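Local structure of glycosyl hydrolase family 2, TIM barrel domain protein (Parabacteroides merdae ATCC 43184, 6DXU) at residues Gly106-Gln117 against Gly133-Asp144; Leu199-Ile207 against Leu290-Thr301. The protein is a gut-bacterial beta-glucuronidase of glycoside hydrolase family 2, which probably removes glucuronic acid from glucuronide conjugates by hydrolysis. One frame throughout, in Å; residues are numbered along the deposited sequence.

Contact 1. Residues Gly106-Gln117 against Gly133-Asp144; sequences GRIVLDFDGAGQ and GGYDSWNVDITD
The six-membered ring of W138 lies almost flat on the ring of F112, an offset stack with centroids 3.9 Å apart and planes at 3°. W138 CH2 sits over the centre of the F112 ring, and F112 CB fills the hollow above the pyrrole ring of W138. The indole reaches its neighbour because CG is held between the backbone N and the carbonyl carbon (chi1 50°). Farther along the same face, I142 CD1 drops between I108 CG2 and L110 CG, while I142 CG2 meets L110 CD1. Beneath these bumps the strands 107-112 and 138-141 are zipped antiparallel, with L110 N to V140 O at 2.8 Å. S137 OG adds a second donor to F112 O, 2.8 Å away and above the carbonyl plane. On the other face R107 comes side-on to D141, both NE and NH2 reaching OD2; NE is 3.0 Å from D141 OD2, in the guanidinium plane, and Y229 also binds this oxygen. D141 OD1 takes T143 N in an Asx turn, and T143 OG1, which itself accepts I108 N at 2.9 Å. With an alanine at D141, R107 would probably lose its charged mate, and T143 N and OG1 their shared acceptor. W138, F112 and L110 face strand 118-123 of the second sheet, the layered packing of the jelly-roll beta-sandwich characteristic of the family 2 sugar-binding domain.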
loop_
_atom_site.group_PDB
_atom_site.type_symbol
_atom_site.label_atom_id
_atom_site.label_comp_id
_atom_site.label_asym_id
_atom_site.label_seq_id
_atom_site.Cartn_x
_atom_site.Cartn_y
_atom_site.Cartn_z
ATOM N N GLY D 106 10.674 28.776 20.023
ATOM C CA GLY D 106 11.751 28.141 19.291
ATOM C C GLY D 106 11.417 26.735 18.812
ATOM O O GLY D 106 10.371 26.157 19.116
ATOM N N ARG D 107 12.361 26.169 18.064
ATOM C CA ARG D 107 12.235 24.840 17.489
ATOM C C ARG D 107 13.152 23.884 18.226
ATOM O O ARG D 107 14.214 24.280 18.725
ATOM C CB ARG D 107 12.601 24.827 15.994
ATOM C CG ARG D 107 11.953 25.928 15.170
ATOM C CD ARG D 107 10.439 25.888 15.241
ATOM N NE ARG D 107 9.865 24.709 14.591
ATOM C CZ ARG D 107 8.560 24.508 14.440
ATOM N NH1 ARG D 107 7.697 25.405 14.900
ATOM N NH2 ARG D 107 8.113 23.413 13.838
ATOM N N ILE D 108 12.738 22.616 18.256
ATOM C CA ILE D 108 13.513 21.525 18.836
ATOM C C ILE D 108 13.858 20.576 17.699
ATOM O O ILE D 108 12.954 19.964 17.102
ATOM C CB ILE D 108 12.706 20.771 19.910
ATOM C CG1 ILE D 108 12.106 21.735 20.926
ATOM C CG2 ILE D 108 13.578 19.745 20.613
ATOM C CD1 ILE D 108 10.942 21.116 21.703
ATOM N N VAL D 109 15.146 20.417 17.412
ATOM C CA VAL D 109 15.575 19.582 16.301
ATOM C C VAL D 109 16.519 18.512 16.832
ATOM O O VAL D 109 17.441 18.811 17.602
ATOM C CB VAL D 109 16.245 20.410 15.188
ATOM C CG1 VAL D 109 16.812 19.505 14.121
ATOM C CG2 VAL D 109 15.241 21.387 14.573
ATOM N N LEU D 110 16.298 17.272 16.407
ATOM C CA LEU D 110 17.241 16.188 16.639
ATOM C C LEU D 110 18.147 16.098 15.425
ATOM O O LEU D 110 17.667 15.909 14.306
ATOM C CB LEU D 110 16.524 14.857 16.851
ATOM C CG LEU D 110 15.610 14.713 18.064
ATOM C CD1 LEU D 110 14.844 13.371 17.975
ATOM C CD2 LEU D 110 16.395 14.824 19.355
ATOM N N ASP D 111 19.449 16.241 15.643
ATOM C CA ASP D 111 20.420 16.316 14.560
ATOM C C ASP D 111 21.335 15.106 14.678
ATOM O O ASP D 111 22.130 15.017 15.619
ATOM C CB ASP D 111 21.198 17.634 14.646
ATOM C CG ASP D 111 22.308 17.738 13.615
ATOM O OD1 ASP D 111 22.196 17.109 12.545
ATOM O OD2 ASP D 111 23.288 18.465 13.877
ATOM N N PHE D 112 21.223 14.181 13.726
ATOM C CA PHE D 112 21.984 12.929 13.736
ATOM C C PHE D 112 23.256 13.121 12.916
ATOM O O PHE D 112 23.186 13.273 11.693
ATOM C CB PHE D 112 21.156 11.787 13.138
ATOM C CG PHE D 112 19.952 11.380 13.960
ATOM C CD1 PHE D 112 18.771 12.106 13.898
ATOM C CD2 PHE D 112 19.993 10.249 14.767
ATOM C CE1 PHE D 112 17.656 11.729 14.642
ATOM C CE2 PHE D 112 18.864 9.858 15.519
ATOM C CZ PHE D 112 17.709 10.602 15.457
ATOM N N ASP D 113 24.427 13.075 13.574
ATOM C CA ASP D 113 25.681 13.033 12.823
ATOM C C ASP D 113 25.763 11.783 11.957
ATOM O O ASP D 113 26.424 11.792 10.911
ATOM C CB ASP D 113 26.891 13.073 13.765
ATOM C CG ASP D 113 27.202 14.461 14.292
ATOM O OD1 ASP D 113 26.373 15.378 14.107
ATOM O OD2 ASP D 113 28.281 14.621 14.918
ATOM N N GLY D 114 25.104 10.704 12.369
ATOM C CA GLY D 114 25.101 9.469 11.603
ATOM C C GLY D 114 24.657 8.291 12.453
ATOM O O GLY D 114 25.044 8.196 13.622
ATOM N N ALA D 115 23.862 7.387 11.875
ATOM C CA ALA D 115 23.312 6.236 12.587
ATOM C C ALA D 115 23.096 5.109 11.590
ATOM O O ALA D 115 22.702 5.365 10.451
ATOM C CB ALA D 115 21.987 6.591 13.268
ATOM N N GLY D 116 23.360 3.872 12.004
ATOM C CA GLY D 116 23.359 2.726 11.093
ATOM C C GLY D 116 22.247 1.730 11.392
ATOM O O GLY D 116 22.028 1.371 12.552
ATOM N N GLN D 117 21.559 1.274 10.341
ATOM C CA GLN D 117 21.636 1.761 8.962
ATOM C C GLN D 117 20.291 2.396 8.566
ATOM O O GLN D 117 20.233 3.401 7.857
ATOM C CB GLN D 117 21.972 0.616 7.999
ATOM C CG GLN D 117 23.363 -0.012 8.226
ATOM C CD GLN D 117 24.491 0.929 7.837
ATOM O OE1 GLN D 117 24.415 1.612 6.817
ATOM N NE2 GLN D 117 25.545 0.961 8.642
ATOM N N GLY D 133 20.437 4.963 5.479
ATOM C CA GLY D 133 21.775 5.396 5.132
ATOM C C GLY D 133 22.574 5.585 6.397
ATOM O O GLY D 133 22.174 6.353 7.274
ATOM N N GLY D 134 23.688 4.877 6.523
ATOM C CA GLY D 134 24.397 4.887 7.782
ATOM C C GLY D 134 25.438 5.966 7.953
ATOM O O GLY D 134 26.056 6.038 9.023
ATOM N N TYR D 135 25.654 6.816 6.948
ATOM C CA TYR D 135 26.851 7.644 6.918
ATOM C C TYR D 135 26.601 9.106 6.610
ATOM O O TYR D 135 27.526 9.915 6.777
ATOM C CB TYR D 135 27.858 7.064 5.906
ATOM C CG TYR D 135 28.054 5.588 6.185
ATOM C CD1 TYR D 135 28.907 5.162 7.203
ATOM C CD2 TYR D 135 27.305 4.628 5.510
ATOM C CE1 TYR D 135 29.053 3.801 7.489
ATOM C CE2 TYR D 135 27.444 3.273 5.793
ATOM C CZ TYR D 135 28.315 2.867 6.779
ATOM O OH TYR D 135 28.445 1.516 7.043
ATOM N N ASP D 136 25.398 9.480 6.194
ATOM C CA ASP D 136 25.056 10.880 6.004
ATOM C C ASP D 136 24.359 11.421 7.248
ATOM O O ASP D 136 23.819 10.671 8.065
ATOM C CB ASP D 136 24.183 11.074 4.746
ATOM C CG ASP D 136 23.012 10.073 4.631
ATOM O OD1 ASP D 136 22.957 9.034 5.340
ATOM O OD2 ASP D 136 22.113 10.326 3.790
ATOM N N SER D 137 24.434 12.736 7.415
ATOM C CA SER D 137 23.739 13.418 8.496
ATOM C C SER D 137 22.304 13.733 8.069
ATOM O O SER D 137 22.003 13.849 6.878
ATOM C CB SER D 137 24.497 14.696 8.878
ATOM O OG SER D 137 23.848 15.393 9.918
ATOM N N TRP D 138 21.412 13.842 9.053
ATOM C CA TRP D 138 20.001 14.108 8.808
ATOM C C TRP D 138 19.409 14.622 10.109
ATOM O O TRP D 138 20.008 14.466 11.176
ATOM C CB TRP D 138 19.255 12.854 8.320
ATOM C CG TRP D 138 19.487 11.628 9.174
ATOM C CD1 TRP D 138 20.623 10.863 9.215
ATOM C CD2 TRP D 138 18.569 11.023 10.101
ATOM N NE1 TRP D 138 20.472 9.830 10.114
ATOM C CE2 TRP D 138 19.220 9.902 10.665
ATOM C CE3 TRP D 138 17.256 11.307 10.488
ATOM C CZ2 TRP D 138 18.607 9.075 11.614
ATOM C CZ3 TRP D 138 16.651 10.492 11.433
ATOM C CH2 TRP D 138 17.322 9.390 11.983
ATOM N N ASN D 139 18.237 15.247 10.016
ATOM C CA ASN D 139 17.652 15.805 11.228
ATOM C C ASN D 139 16.135 15.706 11.181
ATOM O O ASN D 139 15.537 15.488 10.123
ATOM C CB ASN D 139 18.090 17.262 11.444
ATOM C CG ASN D 139 17.830 18.138 10.236
ATOM O OD1 ASN D 139 16.695 18.284 9.804
ATOM N ND2 ASN D 139 18.886 18.720 9.680
ATOM N N VAL D 140 15.517 15.870 12.358
ATOM C CA VAL D 140 14.069 15.797 12.528
ATOM C C VAL D 140 13.649 16.940 13.444
ATOM O O VAL D 140 14.128 17.027 14.579
ATOM C CB VAL D 140 13.619 14.459 13.140
ATOM C CG1 VAL D 140 12.089 14.416 13.226
ATOM C CG2 VAL D 140 14.162 13.280 12.338
ATOM N N ASP D 141 12.744 17.795 12.973
ATOM C CA ASP D 141 12.139 18.817 13.835
ATOM C C ASP D 141 11.030 18.149 14.642
ATOM O O ASP D 141 10.019 17.731 14.079
ATOM C CB ASP D 141 11.576 19.966 12.996
ATOM C CG ASP D 141 11.114 21.154 13.834
ATOM O OD1 ASP D 141 10.639 20.948 14.962
ATOM O OD2 ASP D 141 11.140 22.303 13.324
ATOM N N ILE D 142 11.192 18.057 15.961
ATOM C CA ILE D 142 10.205 17.371 16.792
ATOM C C ILE D 142 9.343 18.350 17.573
ATOM O O ILE D 142 8.605 17.936 18.478
ATOM C CB ILE D 142 10.872 16.358 17.738
ATOM C CG1 ILE D 142 11.829 17.081 18.705
ATOM C CG2 ILE D 142 11.592 15.308 16.927
ATOM C CD1 ILE D 142 12.378 16.181 19.860
ATOM N N THR D 143 9.382 19.637 17.211
ATOM C CA THR D 143 8.634 20.652 17.951
ATOM C C THR D 143 7.162 20.280 18.089
ATOM O O THR D 143 6.605 20.318 19.191
ATOM C CB THR D 143 8.766 22.016 17.272
ATOM O OG1 THR D 143 10.148 22.305 17.029
ATOM C CG2 THR D 143 8.162 23.100 18.166
ATOM N N ASP D 144 6.507 19.940 16.973
ATOM C CA ASP D 144 5.060 19.707 17.011
ATOM C C ASP D 144 4.709 18.452 17.799
ATOM O O ASP D 144 3.737 18.446 18.565
ATOM C CB ASP D 144 4.497 19.620 15.594
ATOM C CG ASP D 144 4.526 20.952 14.872
ATOM O OD1 ASP D 144 4.665 21.997 15.545
ATOM O OD2 ASP D 144 4.429 20.959 13.626
HETATM O O HOH W 1 24.958 16.508 12.200
HETATM O O HOH W 2 22.917 8.268 9.205
HETATM O O HOH W 3 24.178 2.795 4.365
#

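Contact 2. Residues Leu199-Ile207 against Leu290-Thr301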
loop_
_atom_site.group_PDB
_atom_site.type_symbol
_atom_site.label_atom_id
_atom_site.label_comp_id
_atom_site.label_asym_id
_atom_site.label_seq_id
_atom_site.Cartn_x
_atom_site.Cartn_y
_atom_site.Cartn_z
ATOM N N LEU D 199 16.616 25.973 18.262
ATOM C CA LEU D 199 16.676 27.034 17.272
ATOM C C LEU D 199 15.655 28.105 17.609
ATOM O O LEU D 199 14.602 27.801 18.181
ATOM C CB LEU D 199 16.382 26.498 15.858
ATOM C CG LEU D 199 17.371 25.458 15.335
ATOM C CD1 LEU D 199 16.790 24.843 14.066
ATOM C CD2 LEU D 199 18.738 26.111 15.071
ATOM N N PRO D 200 15.926 29.365 17.236
ATOM C CA PRO D 200 14.877 30.392 17.299
ATOM C C PRO D 200 13.896 30.209 16.149
ATOM O O PRO D 200 14.021 29.247 15.384
ATOM C CB PRO D 200 15.664 31.701 17.169
ATOM C CG PRO D 200 16.828 31.320 16.287
ATOM C CD PRO D 200 17.178 29.885 16.657
ATOM N N GLU D 201 12.945 31.133 16.002
ATOM C CA GLU D 201 11.943 31.025 14.938
ATOM C C GLU D 201 12.586 30.940 13.561
ATOM O O GLU D 201 12.166 30.136 12.721
ATOM C CB GLU D 201 10.990 32.218 14.993
ATOM C CG GLU D 201 9.957 32.121 16.093
ATOM C CD GLU D 201 9.115 33.388 16.204
ATOM O OE1 GLU D 201 7.898 33.261 16.440
ATOM O OE2 GLU D 201 9.661 34.502 16.019
ATOM N N VAL D 202 13.589 31.771 13.299
ATOM C CA VAL D 202 14.208 31.842 11.980
ATOM C C VAL D 202 15.654 31.417 12.118
ATOM O O VAL D 202 16.401 32.009 12.905
ATOM C CB VAL D 202 14.120 33.253 11.375
ATOM C CG1 VAL D 202 14.724 33.246 9.976
ATOM C CG2 VAL D 202 12.676 33.731 11.337
ATOM N N SER D 203 16.059 30.422 11.334
ATOM C CA SER D 203 17.436 29.955 11.361
ATOM C C SER D 203 17.853 29.596 9.939
ATOM O O SER D 203 17.114 29.820 8.973
ATOM C CB SER D 203 17.600 28.771 12.323
ATOM O OG SER D 203 16.742 27.705 11.971
ATOM N N PHE D 204 19.056 29.050 9.813
ATOM C CA PHE D 204 19.618 28.663 8.528
ATOM C C PHE D 204 19.533 27.147 8.391
ATOM O O PHE D 204 20.052 26.410 9.237
ATOM C CB PHE D 204 21.067 29.134 8.408
ATOM C CG PHE D 204 21.237 30.632 8.547
ATOM C CD1 PHE D 204 21.789 31.182 9.697
ATOM C CD2 PHE D 204 20.846 31.480 7.528
ATOM C CE1 PHE D 204 21.941 32.558 9.831
ATOM C CE2 PHE D 204 20.995 32.847 7.649
ATOM C CZ PHE D 204 21.548 33.390 8.806
ATOM N N GLU D 205 18.870 26.691 7.329
ATOM C CA GLU D 205 18.815 25.272 7.004
ATOM C C GLU D 205 20.070 24.804 6.280
ATOM O O GLU D 205 20.550 23.690 6.520
ATOM C CB GLU D 205 17.576 24.989 6.145
ATOM C CG GLU D 205 17.430 23.542 5.722
ATOM C CD GLU D 205 16.088 23.252 5.069
ATOM O OE1 GLU D 205 15.419 24.207 4.618
ATOM O OE2 GLU D 205 15.715 22.062 4.986
ATOM N N GLN D 206 20.604 25.634 5.386
ATOM C CA GLN D 206 21.822 25.340 4.643
ATOM C C GLN D 206 22.615 26.632 4.514
ATOM O O GLN D 206 22.028 27.700 4.313
ATOM C CB GLN D 206 21.527 24.845 3.209
ATOM C CG GLN D 206 20.661 23.598 3.014
ATOM C CD GLN D 206 21.393 22.315 3.304
ATOM O OE1 GLN D 206 22.624 22.307 3.429
ATOM N NE2 GLN D 206 20.651 21.207 3.379
ATOM N N ILE D 207 23.938 26.540 4.629
ATOM C CA ILE D 207 24.843 27.644 4.302
ATOM C C ILE D 207 25.870 27.108 3.323
ATOM O O ILE D 207 26.655 26.219 3.674
ATOM C CB ILE D 207 25.546 28.222 5.542
ATOM C CG1 ILE D 207 24.514 28.773 6.527
ATOM C CG2 ILE D 207 26.538 29.335 5.120
ATOM C CD1 ILE D 207 25.086 29.091 7.888
ATOM N N LEU D 290 27.195 34.528 10.069
ATOM C CA LEU D 290 25.879 34.962 9.610
ATOM C C LEU D 290 24.986 35.197 10.818
ATOM O O LEU D 290 24.926 34.352 11.720
ATOM C CB LEU D 290 25.229 33.921 8.689
ATOM C CG LEU D 290 25.975 33.535 7.416
ATOM C CD1 LEU D 290 25.101 32.667 6.505
ATOM C CD2 LEU D 290 26.423 34.771 6.692
ATOM N N THR D 291 24.280 36.327 10.821
ATOM C CA THR D 291 23.359 36.682 11.895
ATOM C C THR D 291 21.988 36.970 11.307
ATOM O O THR D 291 21.881 37.691 10.314
ATOM C CB THR D 291 23.863 37.903 12.667
ATOM O OG1 THR D 291 25.113 37.581 13.280
ATOM C CG2 THR D 291 22.872 38.318 13.739
ATOM N N VAL D 292 20.943 36.397 11.891
ATOM C CA VAL D 292 19.588 36.710 11.463
ATOM C C VAL D 292 18.840 37.285 12.661
ATOM O O VAL D 292 18.694 36.621 13.698
ATOM C CB VAL D 292 18.879 35.493 10.840
ATOM C CG1 VAL D 292 19.044 34.269 11.694
ATOM C CG2 VAL D 292 17.411 35.816 10.573
ATOM N N LYS D 293 18.363 38.516 12.511
ATOM C CA LYS D 293 17.735 39.281 13.581
ATOM C C LYS D 293 16.293 39.620 13.227
ATOM O O LYS D 293 15.997 40.018 12.100
ATOM C CB LYS D 293 18.480 40.600 13.845
ATOM C CG LYS D 293 19.810 40.480 14.568
ATOM C CD LYS D 293 20.380 41.868 14.910
ATOM N N THR D 294 15.416 39.485 14.213
ATOM C CA THR D 294 14.043 39.974 14.215
ATOM C C THR D 294 13.837 40.723 15.528
ATOM O O THR D 294 14.754 40.754 16.362
ATOM C CB THR D 294 13.047 38.818 14.113
ATOM O OG1 THR D 294 12.981 38.160 15.385
ATOM C CG2 THR D 294 13.461 37.829 13.039
ATOM N N PRO D 295 12.674 41.344 15.759
ATOM C CA PRO D 295 12.408 41.891 17.100
ATOM C C PRO D 295 12.507 40.867 18.214
ATOM O O PRO D 295 12.699 41.254 19.371
ATOM C CB PRO D 295 10.982 42.438 16.972
ATOM C CG PRO D 295 10.881 42.826 15.544
ATOM C CD PRO D 295 11.666 41.798 14.780
ATOM N N ASP D 296 12.399 39.575 17.916
ATOM C CA ASP D 296 12.346 38.554 18.952
ATOM C C ASP D 296 13.560 37.630 18.971
ATOM O O ASP D 296 13.551 36.633 19.701
ATOM C CB ASP D 296 11.067 37.736 18.791
ATOM C CG ASP D 296 9.833 38.573 19.008
ATOM O OD1 ASP D 296 9.686 39.104 20.130
ATOM O OD2 ASP D 296 9.028 38.719 18.059
ATOM N N GLN D 297 14.600 37.920 18.196
ATOM C CA GLN D 297 15.724 36.998 18.155
ATOM C C GLN D 297 16.947 37.684 17.572
ATOM O O GLN D 297 16.839 38.617 16.772
ATOM C CB GLN D 297 15.401 35.752 17.328
ATOM C CG GLN D 297 15.438 36.030 15.825
ATOM C CD GLN D 297 15.348 34.773 15.000
ATOM O OE1 GLN D 297 14.310 34.086 15.000
ATOM N NE2 GLN D 297 16.422 34.467 14.272
ATOM N N THR D 298 18.110 37.209 18.007
ATOM C CA THR D 298 19.381 37.477 17.350
ATOM C C THR D 298 20.110 36.143 17.329
ATOM O O THR D 298 20.498 35.635 18.386
ATOM C CB THR D 298 20.195 38.543 18.086
ATOM O OG1 THR D 298 19.423 39.745 18.188
ATOM C CG2 THR D 298 21.468 38.859 17.315
ATOM N N PHE D 299 20.292 35.574 16.141
ATOM C CA PHE D 299 20.817 34.223 15.997
ATOM C C PHE D 299 22.051 34.277 15.114
ATOM O O PHE D 299 21.971 34.706 13.958
ATOM C CB PHE D 299 19.770 33.291 15.386
ATOM C CG PHE D 299 20.262 31.891 15.168
ATOM C CD1 PHE D 299 20.357 31.007 16.223
ATOM C CD2 PHE D 299 20.655 31.472 13.905
ATOM C CE1 PHE D 299 20.810 29.719 16.027
ATOM C CE2 PHE D 299 21.113 30.190 13.703
ATOM C CZ PHE D 299 21.191 29.313 14.765
ATOM N N THR D 300 23.177 33.817 15.646
ATOM C CA THR D 300 24.449 33.864 14.947
ATOM C C THR D 300 25.012 32.463 14.799
ATOM O O THR D 300 24.995 31.672 15.747
ATOM C CB THR D 300 25.472 34.725 15.687
ATOM O OG1 THR D 300 25.001 36.072 15.752
ATOM C CG2 THR D 300 26.801 34.701 14.942
ATOM N N THR D 301 25.521 32.165 13.610
ATOM C CA THR D 301 26.265 30.939 13.405
ATOM C C THR D 301 27.428 31.249 12.481
ATOM O O THR D 301 27.459 32.291 11.822
ATOM C CB THR D 301 25.365 29.817 12.846
ATOM O OG1 THR D 301 26.093 28.586 12.812
ATOM C CG2 THR D 301 24.839 30.154 11.447
HETATM O O HOH W 4 12.353 35.084 16.554
#
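V292 O is gripped by two donors from opposite faces of its carbonyl plane: the backbone N of F299, as part of the hairpin ladder, and Q297 NE2 at 3.2 Å, well above that plane. The same amide nitrogen spends its other N-H across the contact, with Q297 NE2 to V202 O at 2.8 Å and nearly straight (170°). Q297 OE1 completes the exchange by accepting V202 N at 3.0 Å, in the carbonyl plane and on a lone pair. One flat amide thus serves both the N-H and the C=O of V202, as a neighbouring strand would. A side chain extended beyond CG, chi2 171°, carries it there from the end of the type I turn T294-Q297. Water 4 donates to Q297 OE1 and to E201 OE2, while E201 OE1 is held by N105.

Beyond the amide the contact is greasy. P200 presses CD to 3.4 Å from F299 CD1, the pyrrolidine and the phenyl crossing at about a right angle. F299 turns its ring edge to F204 CD1. The F204 ring in turn pushes its far end against the hairpin: CZ lies 3.7 Å from L290 CB and CE1 3.8 Å from V292 CG1, with L290 CD1 over one face near the rim. I207 CD1 closes the row between L290 CD1 and T301 CG2. F228 on strand 219-229 meets F204 from its own sheet.

F204, I207, L290, V292 and T301 fill the interior between two sheets of an immunoglobulin-like sandwich, as expected of the family 2 domain, whereas the L199-P200 end lies at the junction with the preceding domain. The chemistry implies that a buried amide, that of Q297, meets both backbone groups of V202, leaving the remaining interface to apolar packing.

How the contacts relate
Contact 1 closes before contact 2 opens along the chain, and their centres lie about 19 Å apart. The first joins two strands within one sheet of the sugar-binding domain; the second packs the hairpin 286-294/297-305 against the start of strand 203-213, across the two sheets of the following domain. Strand 194-199 connects them: it pairs with 107-112, and its last residue, L199, opens contact 2. There R107 N lies 2.8 Å from L199 O, a probable hydrogen bond, and V109 CG2 packs on L199 CD1. The chain therefore leaves one beta-sandwich and enters the next without a long linker, and the seam between these domains is continuous with both contacts.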